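Side-chain contacts in succinyl-CoA ligase (ADP-forming) subunit alpha (Methanosaeta concilii, PDB 6HXI), which is a multidomain CoA-ligase family protein that binds coenzyme A and joins a CoA-ligase part to a C-terminal part of citrate synthase type: residues K14-G19 with P72-A77; D30-C35 with A56-K61; I53-A56 with K61-I64; T157-I162 with Y340-A345; S164-P169 with E184-I189. All blocks are in the same frame, centred on the assembly; numbering follows the deposited sequence.

Interaction 1 (K14-G19 with P72-A77)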
# COMPACT_ATOMS: atom_id res chain seq x y z
N LYS B 14 30.17 -39.46 -4.22
CA LYS B 14 29.13 -38.49 -3.90
C LYS B 14 29.33 -38.07 -2.44
O LYS B 14 29.68 -38.89 -1.58
CB LYS B 14 27.73 -39.09 -4.15
CG LYS B 14 27.38 -39.22 -5.62
CD LYS B 14 27.07 -37.88 -6.27
CE LYS B 14 26.36 -38.05 -7.59
NZ LYS B 14 25.73 -36.78 -8.04
N ALA B 15 29.18 -36.78 -2.19
CA ALA B 15 29.48 -36.19 -0.91
C ALA B 15 28.43 -35.21 -0.40
O ALA B 15 27.63 -34.68 -1.17
CB ALA B 15 30.83 -35.47 -0.99
N PHE B 16 28.50 -34.94 0.92
CA PHE B 16 27.74 -33.91 1.59
C PHE B 16 28.75 -32.88 2.00
O PHE B 16 29.87 -33.21 2.37
CB PHE B 16 27.05 -34.43 2.86
CG PHE B 16 26.04 -35.54 2.67
CD1 PHE B 16 24.95 -35.37 1.83
CD2 PHE B 16 26.14 -36.71 3.41
CE1 PHE B 16 23.98 -36.37 1.71
CE2 PHE B 16 25.19 -37.73 3.25
CZ PHE B 16 24.10 -37.54 2.42
N VAL B 17 28.37 -31.62 1.91
CA VAL B 17 29.20 -30.53 2.39
C VAL B 17 28.46 -30.02 3.61
O VAL B 17 27.34 -29.52 3.48
CB VAL B 17 29.44 -29.42 1.32
CG1 VAL B 17 30.14 -28.20 1.94
CG2 VAL B 17 30.25 -29.96 0.15
N TYR B 18 29.02 -30.22 4.80
CA TYR B 18 28.46 -29.73 6.05
C TYR B 18 28.99 -28.30 6.25
O TYR B 18 30.21 -28.10 6.38
CB TYR B 18 28.84 -30.62 7.27
CG TYR B 18 28.10 -30.20 8.52
CD1 TYR B 18 28.53 -29.11 9.27
CD2 TYR B 18 26.92 -30.84 8.90
CE1 TYR B 18 27.81 -28.67 10.37
CE2 TYR B 18 26.21 -30.41 10.02
CZ TYR B 18 26.65 -29.32 10.74
OH TYR B 18 25.96 -28.89 11.84
N GLY B 19 28.07 -27.34 6.27
CA GLY B 19 28.39 -25.93 6.43
C GLY B 19 28.15 -25.20 5.13
O GLY B 19 28.51 -25.70 4.07
N PRO B 72 21.47 -36.86 9.66
CA PRO B 72 20.57 -38.01 9.41
C PRO B 72 19.51 -37.79 8.32
O PRO B 72 19.17 -38.74 7.63
CB PRO B 72 19.90 -38.23 10.78
CG PRO B 72 20.85 -37.66 11.75
CD PRO B 72 21.40 -36.45 11.07
N LEU B 73 18.99 -36.56 8.16
CA LEU B 73 17.99 -36.28 7.13
C LEU B 73 18.59 -36.33 5.73
O LEU B 73 17.97 -36.88 4.81
CB LEU B 73 17.28 -34.94 7.36
CG LEU B 73 16.16 -34.94 8.39
CD1 LEU B 73 15.80 -33.53 8.79
CD2 LEU B 73 14.91 -35.65 7.87
N ALA B 74 19.81 -35.79 5.57
CA ALA B 74 20.54 -35.80 4.30
C ALA B 74 20.92 -37.23 3.94
O ALA B 74 20.69 -37.64 2.81
CB ALA B 74 21.77 -34.92 4.37
N ALA B 75 21.47 -37.99 4.92
CA ALA B 75 21.91 -39.37 4.73
C ALA B 75 20.78 -40.27 4.26
O ALA B 75 20.96 -41.04 3.32
CB ALA B 75 22.55 -39.91 6.00
N LEU B 76 19.59 -40.11 4.86
CA LEU B 76 18.38 -40.85 4.47
C LEU B 76 17.91 -40.48 3.05
O LEU B 76 17.45 -41.36 2.31
CB LEU B 76 17.26 -40.63 5.50
CG LEU B 76 16.16 -41.69 5.50
CD1 LEU B 76 16.55 -42.88 6.37
CD2 LEU B 76 14.85 -41.11 5.96
N ALA B 77 18.04 -39.20 2.65
CA ALA B 77 17.65 -38.78 1.30
C ALA B 77 18.70 -39.20 0.25
O ALA B 77 18.33 -39.65 -0.84
CB ALA B 77 17.45 -37.27 1.26

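Interaction 2 (D30-C35 with A56-K61)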
# COMPACT_ATOMS: atom_id res chain seq x y z
N ASP B 30 33.36 -27.07 -9.88
CA ASP B 30 34.24 -26.63 -10.96
C ASP B 30 35.24 -27.73 -11.35
O ASP B 30 35.51 -27.93 -12.53
CB ASP B 30 34.96 -25.33 -10.56
CG ASP B 30 34.16 -24.05 -10.77
OD1 ASP B 30 33.04 -24.13 -11.31
OD2 ASP B 30 34.68 -22.97 -10.43
N PHE B 31 35.75 -28.45 -10.35
CA PHE B 31 36.70 -29.55 -10.55
C PHE B 31 35.99 -30.72 -11.26
O PHE B 31 36.52 -31.24 -12.23
CB PHE B 31 37.28 -30.01 -9.21
CG PHE B 31 38.39 -31.03 -9.34
CD1 PHE B 31 39.59 -30.71 -9.99
CD2 PHE B 31 38.24 -32.32 -8.84
CE1 PHE B 31 40.62 -31.66 -10.10
CE2 PHE B 31 39.27 -33.27 -8.96
CZ PHE B 31 40.46 -32.92 -9.58
N ASP B 32 34.78 -31.06 -10.83
CA ASP B 32 33.97 -32.10 -11.43
C ASP B 32 33.74 -31.78 -12.91
O ASP B 32 33.93 -32.64 -13.75
CB ASP B 32 32.62 -32.24 -10.70
CG ASP B 32 32.70 -32.50 -9.21
OD1 ASP B 32 33.71 -33.10 -8.76
OD2 ASP B 32 31.75 -32.11 -8.50
N TYR B 33 33.42 -30.51 -13.21
CA TYR B 33 33.23 -30.05 -14.58
C TYR B 33 34.51 -30.23 -15.47
O TYR B 33 34.41 -30.85 -16.53
CB TYR B 33 32.72 -28.60 -14.60
CG TYR B 33 32.40 -28.13 -16.00
CD1 TYR B 33 31.21 -28.50 -16.62
CD2 TYR B 33 33.29 -27.34 -16.70
CE1 TYR B 33 30.93 -28.10 -17.93
CE2 TYR B 33 33.02 -26.93 -18.01
CZ TYR B 33 31.84 -27.32 -18.62
OH TYR B 33 31.57 -26.91 -19.89
N VAL B 34 35.68 -29.70 -15.03
CA VAL B 34 36.94 -29.78 -15.77
C VAL B 34 37.47 -31.22 -15.89
O VAL B 34 38.23 -31.50 -16.81
CB VAL B 34 38.05 -28.80 -15.28
CG1 VAL B 34 37.65 -27.34 -15.49
CG2 VAL B 34 38.47 -29.07 -13.84
N CYS B 35 37.04 -32.14 -14.99
CA CYS B 35 37.40 -33.56 -15.01
C CYS B 35 36.50 -34.37 -15.92
O CYS B 35 36.72 -35.58 -16.08
CB CYS B 35 37.40 -34.13 -13.59
SG CYS B 35 38.73 -33.47 -12.56
N ALA B 56 24.31 -23.16 -7.86
CA ALA B 56 25.72 -23.05 -8.21
C ALA B 56 25.88 -23.31 -9.71
O ALA B 56 24.91 -23.68 -10.38
CB ALA B 56 26.52 -24.08 -7.42
N PHE B 57 27.09 -23.15 -10.22
CA PHE B 57 27.40 -23.41 -11.62
C PHE B 57 27.93 -24.82 -11.86
O PHE B 57 28.68 -25.36 -11.04
CB PHE B 57 28.51 -22.46 -12.10
CG PHE B 57 28.09 -21.08 -12.49
CD1 PHE B 57 27.29 -20.86 -13.61
CD2 PHE B 57 28.49 -19.98 -11.74
CE1 PHE B 57 26.94 -19.57 -14.00
CE2 PHE B 57 28.13 -18.69 -12.12
CZ PHE B 57 27.35 -18.50 -13.25
N TRP B 58 27.62 -25.34 -13.05
CA TRP B 58 28.14 -26.56 -13.67
C TRP B 58 28.68 -26.02 -15.00
O TRP B 58 27.95 -25.93 -15.98
CB TRP B 58 27.03 -27.60 -13.89
CG TRP B 58 27.55 -28.88 -14.48
CD1 TRP B 58 27.41 -29.30 -15.77
CD2 TRP B 58 28.35 -29.86 -13.81
NE1 TRP B 58 28.05 -30.51 -15.93
CE2 TRP B 58 28.61 -30.88 -14.74
CE3 TRP B 58 28.82 -29.99 -12.50
CZ2 TRP B 58 29.36 -32.02 -14.41
CZ3 TRP B 58 29.54 -31.12 -12.16
CH2 TRP B 58 29.82 -32.11 -13.11
N GLY B 59 29.90 -25.51 -14.98
CA GLY B 59 30.51 -24.85 -16.12
C GLY B 59 29.95 -23.44 -16.22
O GLY B 59 30.26 -22.59 -15.39
N THR B 60 29.04 -23.24 -17.18
CA THR B 60 28.32 -21.99 -17.42
C THR B 60 26.83 -22.21 -17.17
O THR B 60 26.05 -21.27 -17.29
CB THR B 60 28.51 -21.51 -18.88
OG1 THR B 60 28.01 -22.48 -19.79
CG2 THR B 60 29.93 -21.19 -19.22
N LYS B 61 26.44 -23.46 -16.87
CA LYS B 61 25.05 -23.85 -16.64
C LYS B 61 24.78 -23.87 -15.13
O LYS B 61 25.55 -24.46 -14.39
CB LYS B 61 24.80 -25.25 -17.26
CG LYS B 61 23.37 -25.78 -17.16
CD LYS B 61 23.25 -27.24 -17.57
CE LYS B 61 23.30 -28.19 -16.39
NZ LYS B 61 23.55 -29.60 -16.80
O HOH W 1 31.32 -25.72 -12.63

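Interaction 3 (I53-A56 with K61-I64)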
# COMPACT_ATOMS: atom_id res chain seq x y z
N ILE B 53 17.26 -24.90 -0.94
CA ILE B 53 18.05 -25.08 -2.15
C ILE B 53 19.23 -24.17 -2.20
O ILE B 53 19.22 -23.09 -1.58
CB ILE B 53 17.20 -24.96 -3.45
CG1 ILE B 53 16.51 -23.57 -3.57
CG2 ILE B 53 16.23 -26.11 -3.61
CD1 ILE B 53 15.97 -23.25 -5.03
N HIS B 54 20.24 -24.59 -2.96
CA HIS B 54 21.42 -23.79 -3.22
C HIS B 54 21.70 -23.86 -4.71
O HIS B 54 21.71 -24.93 -5.29
CB HIS B 54 22.61 -24.29 -2.40
CG HIS B 54 23.92 -23.64 -2.79
ND1 HIS B 54 24.19 -22.31 -2.49
CD2 HIS B 54 24.98 -24.16 -3.46
CE1 HIS B 54 25.40 -22.07 -2.98
NE2 HIS B 54 25.91 -23.15 -3.56
N LYS B 55 21.90 -22.72 -5.34
CA LYS B 55 22.20 -22.65 -6.76
C LYS B 55 23.70 -22.39 -6.97
O LYS B 55 24.28 -21.52 -6.35
CB LYS B 55 21.33 -21.56 -7.42
CG LYS B 55 21.54 -21.40 -8.92
CD LYS B 55 20.43 -20.56 -9.59
CE LYS B 55 20.27 -19.18 -9.03
NZ LYS B 55 21.56 -18.44 -9.00
N ALA B 56 24.31 -23.16 -7.86
CA ALA B 56 25.72 -23.05 -8.21
C ALA B 56 25.88 -23.31 -9.71
O ALA B 56 24.91 -23.68 -10.38
CB ALA B 56 26.52 -24.08 -7.42
N LYS B 61 26.44 -23.46 -16.87
CA LYS B 61 25.05 -23.85 -16.64
C LYS B 61 24.78 -23.87 -15.13
O LYS B 61 25.55 -24.46 -14.39
CB LYS B 61 24.80 -25.25 -17.26
CG LYS B 61 23.37 -25.78 -17.16
CD LYS B 61 23.25 -27.24 -17.57
CE LYS B 61 23.30 -28.19 -16.39
NZ LYS B 61 23.55 -29.60 -16.80
N GLU B 62 23.69 -23.25 -14.70
CA GLU B 62 23.33 -23.22 -13.30
C GLU B 62 22.53 -24.44 -12.87
O GLU B 62 21.65 -24.88 -13.60
CB GLU B 62 22.60 -21.93 -12.97
CG GLU B 62 23.55 -20.75 -12.97
CD GLU B 62 22.93 -19.47 -12.45
OE1 GLU B 62 21.83 -19.11 -12.93
OE2 GLU B 62 23.50 -18.87 -11.52
N ILE B 63 22.88 -25.01 -11.72
CA ILE B 63 22.23 -26.22 -11.19
C ILE B 63 21.71 -25.99 -9.78
O ILE B 63 22.15 -25.06 -9.12
CB ILE B 63 23.13 -27.50 -11.31
CG1 ILE B 63 24.41 -27.41 -10.46
CG2 ILE B 63 23.43 -27.86 -12.78
CD1 ILE B 63 24.93 -28.74 -9.96
N ILE B 64 20.81 -26.86 -9.31
CA ILE B 64 20.25 -26.75 -7.96
C ILE B 64 20.74 -27.89 -7.09
O ILE B 64 20.62 -29.05 -7.46
CB ILE B 64 18.68 -26.64 -8.00
CG1 ILE B 64 18.16 -25.41 -8.79
CG2 ILE B 64 18.03 -26.70 -6.62
CD1 ILE B 64 18.81 -24.07 -8.56

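Interaction 4 (T157-I162 with Y340-A345)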
# COMPACT_ATOMS: atom_id res chain seq x y z
N THR B 157 42.37 -22.58 -6.93
CA THR B 157 41.69 -22.08 -8.14
C THR B 157 41.71 -23.06 -9.29
O THR B 157 42.61 -23.89 -9.37
CB THR B 157 42.26 -20.71 -8.56
OG1 THR B 157 43.60 -20.85 -9.02
CG2 THR B 157 42.21 -19.68 -7.42
N ILE B 158 40.76 -22.90 -10.24
CA ILE B 158 40.71 -23.75 -11.45
C ILE B 158 41.97 -23.52 -12.31
O ILE B 158 42.46 -24.47 -12.94
CB ILE B 158 39.36 -23.59 -12.20
CG1 ILE B 158 38.27 -24.47 -11.55
CG2 ILE B 158 39.44 -23.91 -13.69
CD1 ILE B 158 38.45 -26.00 -11.64
N GLU B 159 42.53 -22.29 -12.27
CA GLU B 159 43.78 -21.96 -12.97
C GLU B 159 44.92 -22.82 -12.43
O GLU B 159 45.67 -23.42 -13.20
CB GLU B 159 44.10 -20.45 -12.83
CG GLU B 159 43.39 -19.60 -13.88
CD GLU B 159 43.12 -18.14 -13.54
OE1 GLU B 159 42.98 -17.34 -14.50
OE2 GLU B 159 43.02 -17.80 -12.34
N ASN B 160 45.01 -22.92 -11.10
CA ASN B 160 45.99 -23.76 -10.41
C ASN B 160 45.76 -25.24 -10.73
O ASN B 160 46.73 -25.95 -10.98
CB ASN B 160 45.98 -23.50 -8.90
CG ASN B 160 47.00 -24.32 -8.16
OD1 ASN B 160 48.21 -24.16 -8.30
ND2 ASN B 160 46.51 -25.28 -7.42
N ILE B 161 44.49 -25.70 -10.77
CA ILE B 161 44.16 -27.10 -11.13
C ILE B 161 44.67 -27.42 -12.53
O ILE B 161 45.30 -28.47 -12.72
CB ILE B 161 42.65 -27.42 -10.92
CG1 ILE B 161 42.38 -27.71 -9.46
CG2 ILE B 161 42.13 -28.56 -11.82
CD1 ILE B 161 41.28 -26.96 -8.99
N ILE B 162 44.45 -26.48 -13.48
CA ILE B 162 44.90 -26.61 -14.87
C ILE B 162 46.43 -26.57 -14.95
O ILE B 162 47.03 -27.49 -15.53
CB ILE B 162 44.21 -25.56 -15.79
CG1 ILE B 162 42.70 -25.87 -15.93
CG2 ILE B 162 44.88 -25.51 -17.15
CD1 ILE B 162 41.81 -24.68 -16.33
N TYR B 340 32.43 -13.36 -12.99
CA TYR B 340 32.12 -11.95 -13.17
C TYR B 340 32.78 -11.08 -12.10
O TYR B 340 33.44 -10.10 -12.44
CB TYR B 340 30.58 -11.77 -13.12
CG TYR B 340 30.09 -10.41 -12.68
CD1 TYR B 340 30.19 -9.31 -13.52
CD2 TYR B 340 29.49 -10.24 -11.44
CE1 TYR B 340 29.76 -8.05 -13.12
CE2 TYR B 340 29.03 -8.99 -11.03
CZ TYR B 340 29.13 -7.90 -11.89
OH TYR B 340 28.64 -6.67 -11.51
N SER B 341 32.60 -11.45 -10.81
CA SER B 341 33.14 -10.67 -9.68
C SER B 341 34.67 -10.54 -9.74
O SER B 341 35.18 -9.49 -9.36
CB SER B 341 32.69 -11.27 -8.34
OG SER B 341 33.16 -12.60 -8.19
N LYS B 342 35.38 -11.55 -10.26
CA LYS B 342 36.84 -11.48 -10.40
C LYS B 342 37.21 -10.48 -11.51
O LYS B 342 38.03 -9.58 -11.29
CB LYS B 342 37.42 -12.88 -10.70
CG LYS B 342 38.93 -12.91 -10.82
CD LYS B 342 39.41 -14.27 -11.32
CE LYS B 342 40.85 -14.24 -11.77
NZ LYS B 342 41.12 -15.36 -12.71
N ALA B 343 36.55 -10.60 -12.68
CA ALA B 343 36.71 -9.72 -13.84
C ALA B 343 36.44 -8.25 -13.45
O ALA B 343 37.20 -7.36 -13.83
CB ALA B 343 35.75 -10.15 -14.94
N LEU B 344 35.40 -8.01 -12.65
CA LEU B 344 35.08 -6.67 -12.20
C LEU B 344 36.10 -6.14 -11.17
O LEU B 344 36.56 -5.01 -11.33
CB LEU B 344 33.64 -6.57 -11.69
CG LEU B 344 33.05 -5.14 -11.55
CD1 LEU B 344 33.00 -4.40 -12.90
CD2 LEU B 344 31.66 -5.18 -10.96
N ALA B 345 36.47 -6.96 -10.16
CA ALA B 345 37.42 -6.58 -9.10
C ALA B 345 38.81 -6.26 -9.63
O ALA B 345 39.45 -5.33 -9.13
CB ALA B 345 37.50 -7.67 -8.04

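Interaction 5 (S164-P169 with E184-I189)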
# COMPACT_ATOMS: atom_id res chain seq x y z
N SER B 164 48.66 -27.24 -12.71
CA SER B 164 49.25 -28.42 -12.06
C SER B 164 48.75 -29.74 -12.68
O SER B 164 49.10 -30.81 -12.17
CB SER B 164 49.03 -28.37 -10.56
OG SER B 164 49.91 -27.42 -9.98
N LYS B 165 47.96 -29.66 -13.78
CA LYS B 165 47.43 -30.82 -14.51
C LYS B 165 46.72 -31.84 -13.59
O LYS B 165 46.90 -33.06 -13.72
CB LYS B 165 48.53 -31.49 -15.38
CG LYS B 165 49.16 -30.59 -16.45
CD LYS B 165 50.12 -31.36 -17.36
CE LYS B 165 51.54 -31.37 -16.84
NZ LYS B 165 52.44 -32.22 -17.67
N LEU B 166 45.92 -31.33 -12.67
CA LEU B 166 45.17 -32.12 -11.69
C LEU B 166 43.84 -32.68 -12.20
O LEU B 166 43.19 -33.42 -11.47
CB LEU B 166 44.98 -31.30 -10.39
CG LEU B 166 46.28 -30.96 -9.63
CD1 LEU B 166 46.03 -29.92 -8.58
CD2 LEU B 166 46.93 -32.23 -9.02
N TYR B 167 43.45 -32.35 -13.43
CA TYR B 167 42.22 -32.84 -14.09
C TYR B 167 42.42 -34.27 -14.67
O TYR B 167 41.43 -34.88 -15.11
CB TYR B 167 41.74 -31.85 -15.18
CG TYR B 167 42.85 -31.41 -16.12
CD1 TYR B 167 43.20 -32.19 -17.23
CD2 TYR B 167 43.59 -30.26 -15.87
CE1 TYR B 167 44.25 -31.82 -18.06
CE2 TYR B 167 44.64 -29.89 -16.70
CZ TYR B 167 44.97 -30.67 -17.79
OH TYR B 167 45.98 -30.28 -18.63
N ARG B 168 43.67 -34.80 -14.64
CA ARG B 168 44.08 -36.14 -15.07
C ARG B 168 45.01 -36.80 -14.03
O ARG B 168 45.96 -36.15 -13.55
CB ARG B 168 44.83 -36.11 -16.43
CG ARG B 168 45.87 -34.99 -16.53
CD ARG B 168 47.08 -35.48 -17.22
NE ARG B 168 48.31 -34.83 -16.80
CZ ARG B 168 49.00 -35.18 -15.72
NH1 ARG B 168 48.54 -36.11 -14.89
NH2 ARG B 168 50.14 -34.56 -15.42
N PRO B 169 44.84 -38.12 -13.72
CA PRO B 169 45.75 -38.77 -12.76
C PRO B 169 47.15 -39.08 -13.29
O PRO B 169 47.35 -39.29 -14.49
CB PRO B 169 45.02 -40.07 -12.39
CG PRO B 169 44.20 -40.39 -13.59
CD PRO B 169 43.78 -39.05 -14.18
N GLU B 184 51.48 -26.80 -2.86
CA GLU B 184 52.82 -26.56 -3.40
C GLU B 184 53.38 -27.90 -3.93
O GLU B 184 53.95 -27.93 -5.02
CB GLU B 184 53.75 -25.94 -2.33
CG GLU B 184 55.01 -25.31 -2.91
CD GLU B 184 54.79 -24.11 -3.81
OE1 GLU B 184 55.43 -24.04 -4.88
OE2 GLU B 184 53.93 -23.26 -3.47
N ALA B 185 53.17 -29.00 -3.18
CA ALA B 185 53.62 -30.34 -3.58
C ALA B 185 52.96 -30.79 -4.88
O ALA B 185 53.64 -31.36 -5.71
CB ALA B 185 53.35 -31.35 -2.48
N PHE B 186 51.67 -30.50 -5.08
CA PHE B 186 50.96 -30.81 -6.33
C PHE B 186 51.67 -30.16 -7.53
O PHE B 186 51.90 -30.83 -8.55
CB PHE B 186 49.48 -30.39 -6.24
CG PHE B 186 48.60 -31.28 -5.38
CD1 PHE B 186 49.03 -32.54 -4.98
CD2 PHE B 186 47.34 -30.86 -4.99
CE1 PHE B 186 48.22 -33.36 -4.17
CE2 PHE B 186 46.53 -31.68 -4.19
CZ PHE B 186 46.97 -32.93 -3.81
N ASN B 187 52.11 -28.89 -7.35
CA ASN B 187 52.86 -28.13 -8.35
C ASN B 187 54.25 -28.75 -8.57
O ASN B 187 54.64 -28.93 -9.73
CB ASN B 187 52.98 -26.66 -7.93
CG ASN B 187 53.86 -25.82 -8.81
OD1 ASN B 187 54.97 -25.43 -8.42
ND2 ASN B 187 53.40 -25.51 -10.02
N ILE B 188 54.99 -29.04 -7.48
CA ILE B 188 56.33 -29.64 -7.52
C ILE B 188 56.28 -30.95 -8.33
O ILE B 188 56.99 -31.07 -9.33
CB ILE B 188 56.89 -29.87 -6.07
CG1 ILE B 188 57.09 -28.54 -5.26
CG2 ILE B 188 58.18 -30.71 -6.08
CD1 ILE B 188 58.19 -27.59 -5.68
N ILE B 189 55.41 -31.89 -7.91
CA ILE B 189 55.22 -33.24 -8.47
C ILE B 189 54.80 -33.22 -9.96
O ILE B 189 55.35 -34.00 -10.75
CB ILE B 189 54.26 -34.06 -7.56
CG1 ILE B 189 54.98 -34.42 -6.23
CG2 ILE B 189 53.72 -35.31 -8.25
CD1 ILE B 189 54.09 -34.62 -5.02

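Interaction 1 (K14-G19 with P72-A77)
F16 points from strand 15-18 toward helix 71-77, where it meets two consecutive alanines, A74 and A75. Its chi1 of -62° sets CG opposite the carbonyl carbon and carries the ring to the helix. The tight part lies on A74. The methyl CB of A74 sits over one ring face, 4.1 Å from the centroid of F16 and 24° off the ring normal, a CH-pi contact displaced toward the CE1 side of the ring. The short alanine side chain lets the ring come this close. At the far end of the ring, CZ of F16 rests 3.4 Å from the carbonyl O of A74, so the side chain touches the helix backbone itself. A75 is held more loosely: its N lies 3.7 Å from CZ of F16, met obliquely, while its CB stays 4.4 Å from CE2 of F16. The contact thins out beyond this, since L76 turns its CB away from the strand, and both L73 and L76 lie on the exposed side of the helix. On the inner side the burial is completed by A44 and I46 of the neighbouring strand and by A81, all touching F16, while Y68 packs on A74. The backbone of F16 is bonded to V83 and V85 in the next strand. The helix therefore covers an inner strand while linking strand 61-68 to strand 83-86, the beta-alpha-beta crossover of the Rossmann-like, parallel-stranded fold typical of CoA-binding domains in this family.

Interaction 2 (D30-C35 with A56-K61)
Y33 reaches from the last turn of helix 22-34 across the hairpin residue G59 and beside the indole of W58. With chi1 at -175° the side chain leaves CB opposite its backbone N and heads for the hairpin. CG of Y33 lies 3.8 Å from the N of G59, at the start of a ring that lies flat over the glycine. CD1 lies between two groups: the N of G59 at 3.7 Å, over the ring face, and NE1 of W58 at 3.8 Å, in the ring plane at its edge. CD2, CE1, CE2 and CZ all stay at nearly equal range from the CA of G59, which sits 3.5 Å from the centroid of the Y33 ring and only 1° off its normal. This CH-pi contact is so central because G59 has no side chain. Y33 and W58 form a T-shaped pair, the tyrosine edge pointing into the five-membered ring with the planes at 86°. Farther along the indole, CZ3 of W58 packs 3.6 Å from CB of D32, whose carboxylate turns to S41. One water ties the polar backbone in: it donates to OD1 of D30 at 2.7 Å, accepts from N of G59 at 2.8 Å, and reaches O of F57 weakly. R350 of a second subunit forms a salt bridge with D30 and a hydrogen bond with the O of G59. G59, with its positive phi, starts the bend of a type II' turn from W58 to K61, the hallmark of a tight two-residue beta hairpin.

Interaction 3 (I53-A56 with K61-I64)
NZ of K55 is gripped from two sides of the subunit boundary: it forms a salt bridge with OE2 of E62 at 3.2 Å and bonds to the backbone O of T353 of a second subunit. The lysine chain curls back at chi3 (58°) and chi4, bringing its ammonium above the carboxylate plane of E62, 47° out of it. The other oxygen, OE1 of E62, bonds to OG1 of the same T353, so one threonine of the partner subunit holds both charged ends. Beneath this pair the strands are joined antiparallel. A56 and I63 are a hydrogen-bonded pair: N of I63 donates to O of A56 at 2.8 Å, almost in line with the carbonyl, and N of A56 returns a bond to O of I63 at 3.1 Å. K55 and I64 are the adjoining non-hydrogen-bonded pair, with CD1 of I64 3.7 Å from CB of K55. CG2 of I53 meets CG2 of I64 at 3.6 Å. The hairpin of strands 52-58 and 61-68 forms one margin of the seven-stranded sheet; H54 and A56 pack on helix 22-34, whereas I53, K55 and I64 meet I356 of the second subunit.

Interaction 4 (T157-I162 with Y340-A345)
E159 and K342 make a salt bridge between two helices at the protein surface, E159 coming from the first turn of the N-capped helix 158-163. Both side chains run out extended and meet from opposite directions. NZ of K342 donates to OE2 of E159 at 3.1 Å, arriving on the syn side and 26° out of the carboxylate plane; OE1 of E159 is slightly farther from NZ, at 3.3 Å. The helix start may also favour the negative charge of E159, since the dipole there is positive. Among the first amides of the helix, that of N160 is taken up by T157, the N-cap residue: OG1 of T157, set by chi1 of 68°, accepts from N of N160 at 3.3 Å (160° at the hydrogen). ND2 of N160 is satisfied too, bonding to O of A155 and OD1 of N183. On helix 340-345, O of K342 accepts from OG1 of T346, and OH of Y340 bonds to E604 of a fourth subunit. The Citrate lyase chain packs close by, with its N381 against K342 and its E383 against E159. One further bond continues the helix, N of I161 donating to O of T157 at 3.0 Å.

Interaction 5 (S164-P169 with E184-I189)
The Schellman motif that closes helix 158-163 packs against helix 179-192, with S164 and L166 facing F186 and N187. K165, in the C-prime position, takes positive phi (51°); its N pairs with O of I162 and N of L166 with O of I161, the two contacts that define the motif. The reversal aims S164 and L166, on either side of K165, at the second helix. S164 comes closest: its OG lies 3.4 Å from CA of N187 and 3.8 Å from CB of N187, packing against the helix backbone, which the short serine side chain allows. L166 adds the apolar half. Both its methyls come to the base of the phenyl group from one side, CD1 of L166 lying 3.9 Å from CD2 of F186 and CD2 of L166 4.1 Å from CG of F186. The leucine and phenylalanine side chains cross at about a right angle, and the ring is met obliquely. I196 of strand 196-201 touches both L166 and F186, so this buried cluster joins the helix end, the next helix and the sheet; E184, turned away, is salt-bridged to R376 of the Citrate lyase chain. Following the helix end, K165 to R168 form a type I turn. Both K165 and R168 form salt bridges with E330, and the guanidinium of R168 turns one face to the backbone, O of K165 standing 3.5 Å over the centre of the R168 plane.

How the interactions relate
Interactions 1 and 5 are buried and mainly apolar, each packing a phenylalanine ring, though a serine hydroxyl joins interaction 5, whereas interaction 4 is a single charged pair at the surface. Interactions 2 and 3, partly buried, share one hairpin: the first packs its turn against helix 22-34 with aromatic rings and a water, the second joins its strands by backbone bonds and a salt bridge whose ends also bond to a second subunit. Interaction 1 rests on the same sheet about 17 Å from interaction 3, centre to centre. Helix 158-163 links the rest: I158 and I161 pack on D30, F31 and V34 of interaction 2, and its C-terminal end leads directly into interaction 5.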